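Local coordinates for nitrogen regulatory PII-like protein (Bacillus subtilis subsp. subtilis, PDB 4R25) that is a PII-family nitrogen regulator needed for full induction of the nrgAB operon when ammonium is limiting, at residues 7-12 against 60-65. Residues are numbered along the deposited sequence; the frame is centred on the assembly and turned at random.
Sequences EIVTRP and RLKIEI. With ZN (zinc ion), chain E.
E64 OE2 and E7 OE2 share a zinc ion, the first at 2.3 Å and the second, a longer and looser ligand, at 2.6 Å, with a water and K5 also at the metal. The two carboxylates lie side by side, their planes 24° apart; E64 OE1 also pairs with K62 of the third subunit. With CG anti to the backbone N (chi1 -167°) and the chain extended beyond it, K62 crosses V9 and lays CE 3.4 Å from E7 CD; its NZ holds the metal-bound water and pairs with E64 of the second subunit. Behind this polar face, central strands of the PII sheet form an antiparallel ladder: I8 and I63 exchange two backbone bonds, T10 and L61 two more. I8, I63 and I65 pack against helices 15-25 and 72-83. At the far end the R60 guanidinium lies over the T10–R11 peptide, and R60 NH2 meets R11 CB at 3.4 Å. Cut back to an alanine, R60 would no longer cover that peptide, and the G89 carbonyl would probably lose its weak bond. A metal held by carboxylates, with lysines close by, probably helps to balance charge where the trimer's subunits meet.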
loop_
_atom_site.group_PDB
_atom_site.type_symbol
_atom_site.label_atom_id
_atom_site.label_comp_id
_atom_site.label_asym_id
_atom_site.label_seq_id
_atom_site.Cartn_x
_atom_site.Cartn_y
_atom_site.Cartn_z
ATOM N N GLU A 7 5.471 -7.245 1.388
ATOM C CA GLU A 7 5.527 -6.333 0.259
ATOM C C GLU A 7 6.897 -6.393 -0.415
ATOM O O GLU A 7 7.899 -5.956 0.153
ATOM C CB GLU A 7 5.242 -4.925 0.750
ATOM C CG GLU A 7 4.937 -3.919 -0.317
ATOM C CD GLU A 7 4.305 -2.672 0.272
ATOM O OE1 GLU A 7 4.987 -1.628 0.381
ATOM O OE2 GLU A 7 3.116 -2.746 0.646
ATOM N N ILE A 8 6.941 -6.944 -1.622
ATOM C CA ILE A 8 8.180 -7.013 -2.372
ATOM C C ILE A 8 8.207 -5.923 -3.434
ATOM O O ILE A 8 7.326 -5.858 -4.288
ATOM C CB ILE A 8 8.346 -8.384 -3.054
ATOM C CG1 ILE A 8 8.088 -9.515 -2.056
ATOM C CG2 ILE A 8 9.731 -8.506 -3.659
ATOM C CD1 ILE A 8 8.002 -10.892 -2.696
ATOM N N VAL A 9 9.213 -5.060 -3.380
ATOM C CA VAL A 9 9.357 -4.010 -4.380
ATOM C C VAL A 9 10.645 -4.215 -5.175
ATOM O O VAL A 9 11.742 -3.998 -4.669
ATOM C CB VAL A 9 9.349 -2.612 -3.735
ATOM C CG1 VAL A 9 9.688 -1.554 -4.760
ATOM C CG2 VAL A 9 7.996 -2.335 -3.099
ATOM N N THR A 10 10.509 -4.629 -6.428
ATOM C CA THR A 10 11.656 -5.156 -7.142
ATOM C C THR A 10 11.662 -4.900 -8.656
ATOM O O THR A 10 10.805 -4.201 -9.193
ATOM C CB THR A 10 11.830 -6.661 -6.812
ATOM O OG1 THR A 10 12.919 -7.216 -7.556
ATOM C CG2 THR A 10 10.551 -7.435 -7.106
ATOM N N ARG A 11 12.676 -5.448 -9.316
ATOM C CA ARG A 11 12.876 -5.354 -10.761
ATOM C C ARG A 11 11.864 -6.246 -11.485
ATOM O O ARG A 11 11.597 -7.363 -11.044
ATOM C CB ARG A 11 14.320 -5.788 -11.062
ATOM C CG ARG A 11 14.691 -6.086 -12.502
ATOM C CD ARG A 11 16.064 -6.797 -12.567
ATOM N NE ARG A 11 17.160 -6.039 -11.952
ATOM C CZ ARG A 11 17.884 -6.472 -10.918
ATOM N NH1 ARG A 11 17.637 -7.664 -10.381
ATOM N NH2 ARG A 11 18.859 -5.722 -10.416
ATOM N N PRO A 12 11.288 -5.740 -12.588
ATOM C CA PRO A 12 10.214 -6.385 -13.365
ATOM C C PRO A 12 10.493 -7.811 -13.888
ATOM O O PRO A 12 9.541 -8.497 -14.274
ATOM C CB PRO A 12 10.028 -5.433 -14.547
ATOM C CG PRO A 12 10.437 -4.080 -14.006
ATOM C CD PRO A 12 11.578 -4.371 -13.065
ATOM N N ARG A 60 9.542 -0.438 -11.288
ATOM C CA ARG A 60 9.481 -1.364 -10.180
ATOM C C ARG A 60 8.193 -2.177 -10.216
ATOM O O ARG A 60 7.150 -1.711 -10.682
ATOM C CB ARG A 60 9.618 -0.615 -8.854
ATOM C CG ARG A 60 10.935 0.151 -8.687
ATOM C CD ARG A 60 12.080 -0.731 -8.199
ATOM N NE ARG A 60 12.739 -1.453 -9.281
ATOM C CZ ARG A 60 14.021 -1.804 -9.268
ATOM N NH1 ARG A 60 14.780 -1.488 -8.229
ATOM N NH2 ARG A 60 14.548 -2.457 -10.295
ATOM N N LEU A 61 8.287 -3.405 -9.732
ATOM C CA LEU A 61 7.140 -4.278 -9.607
ATOM C C LEU A 61 6.818 -4.397 -8.129
ATOM O O LEU A 61 7.672 -4.784 -7.338
ATOM C CB LEU A 61 7.473 -5.651 -10.186
ATOM C CG LEU A 61 6.459 -6.774 -9.992
ATOM C CD1 LEU A 61 5.148 -6.479 -10.719
ATOM C CD2 LEU A 61 7.066 -8.086 -10.457
ATOM N N LYS A 62 5.595 -4.054 -7.745
ATOM C CA LYS A 62 5.204 -4.179 -6.346
ATOM C C LYS A 62 4.339 -5.427 -6.199
ATOM O O LYS A 62 3.311 -5.557 -6.882
ATOM C CB LYS A 62 4.429 -2.943 -5.903
ATOM C CG LYS A 62 4.231 -2.797 -4.394
ATOM C CD LYS A 62 3.391 -1.548 -4.124
ATOM C CE LYS A 62 3.328 -1.207 -2.651
ATOM N NZ LYS A 62 2.530 0.046 -2.470
ATOM N N ILE A 63 4.772 -6.347 -5.340
ATOM C CA ILE A 63 4.059 -7.592 -5.113
ATOM C C ILE A 63 3.618 -7.692 -3.663
ATOM O O ILE A 63 4.430 -7.618 -2.747
ATOM C CB ILE A 63 4.955 -8.797 -5.408
ATOM C CG1 ILE A 63 5.391 -8.800 -6.879
ATOM C CG2 ILE A 63 4.242 -10.089 -5.025
ATOM C CD1 ILE A 63 6.559 -9.675 -7.169
ATOM N N GLU A 64 2.326 -7.905 -3.459
ATOM C CA GLU A 64 1.788 -8.051 -2.115
ATOM C C GLU A 64 1.241 -9.459 -1.823
ATOM O O GLU A 64 0.473 -10.034 -2.594
ATOM C CB GLU A 64 0.733 -6.985 -1.859
ATOM C CG GLU A 64 1.306 -5.577 -1.879
ATOM C CD GLU A 64 0.262 -4.511 -1.606
ATOM O OE1 GLU A 64 -0.939 -4.758 -1.849
ATOM O OE2 GLU A 64 0.647 -3.424 -1.139
ATOM N N ILE A 65 1.665 -10.003 -0.695
ATOM C CA ILE A 65 1.272 -11.324 -0.273
ATOM C C ILE A 65 0.831 -11.222 1.174
ATOM O O ILE A 65 1.532 -10.648 2.000
ATOM C CB ILE A 65 2.457 -12.294 -0.384
ATOM C CG1 ILE A 65 3.137 -12.125 -1.742
ATOM C CG2 ILE A 65 2.004 -13.729 -0.184
ATOM C CD1 ILE A 65 4.554 -12.643 -1.786
HETATM ZN ZN ZN E . 0.770 -1.573 0.277
HETATM O O HOH W 1 -0.129 0.220 -1.335
#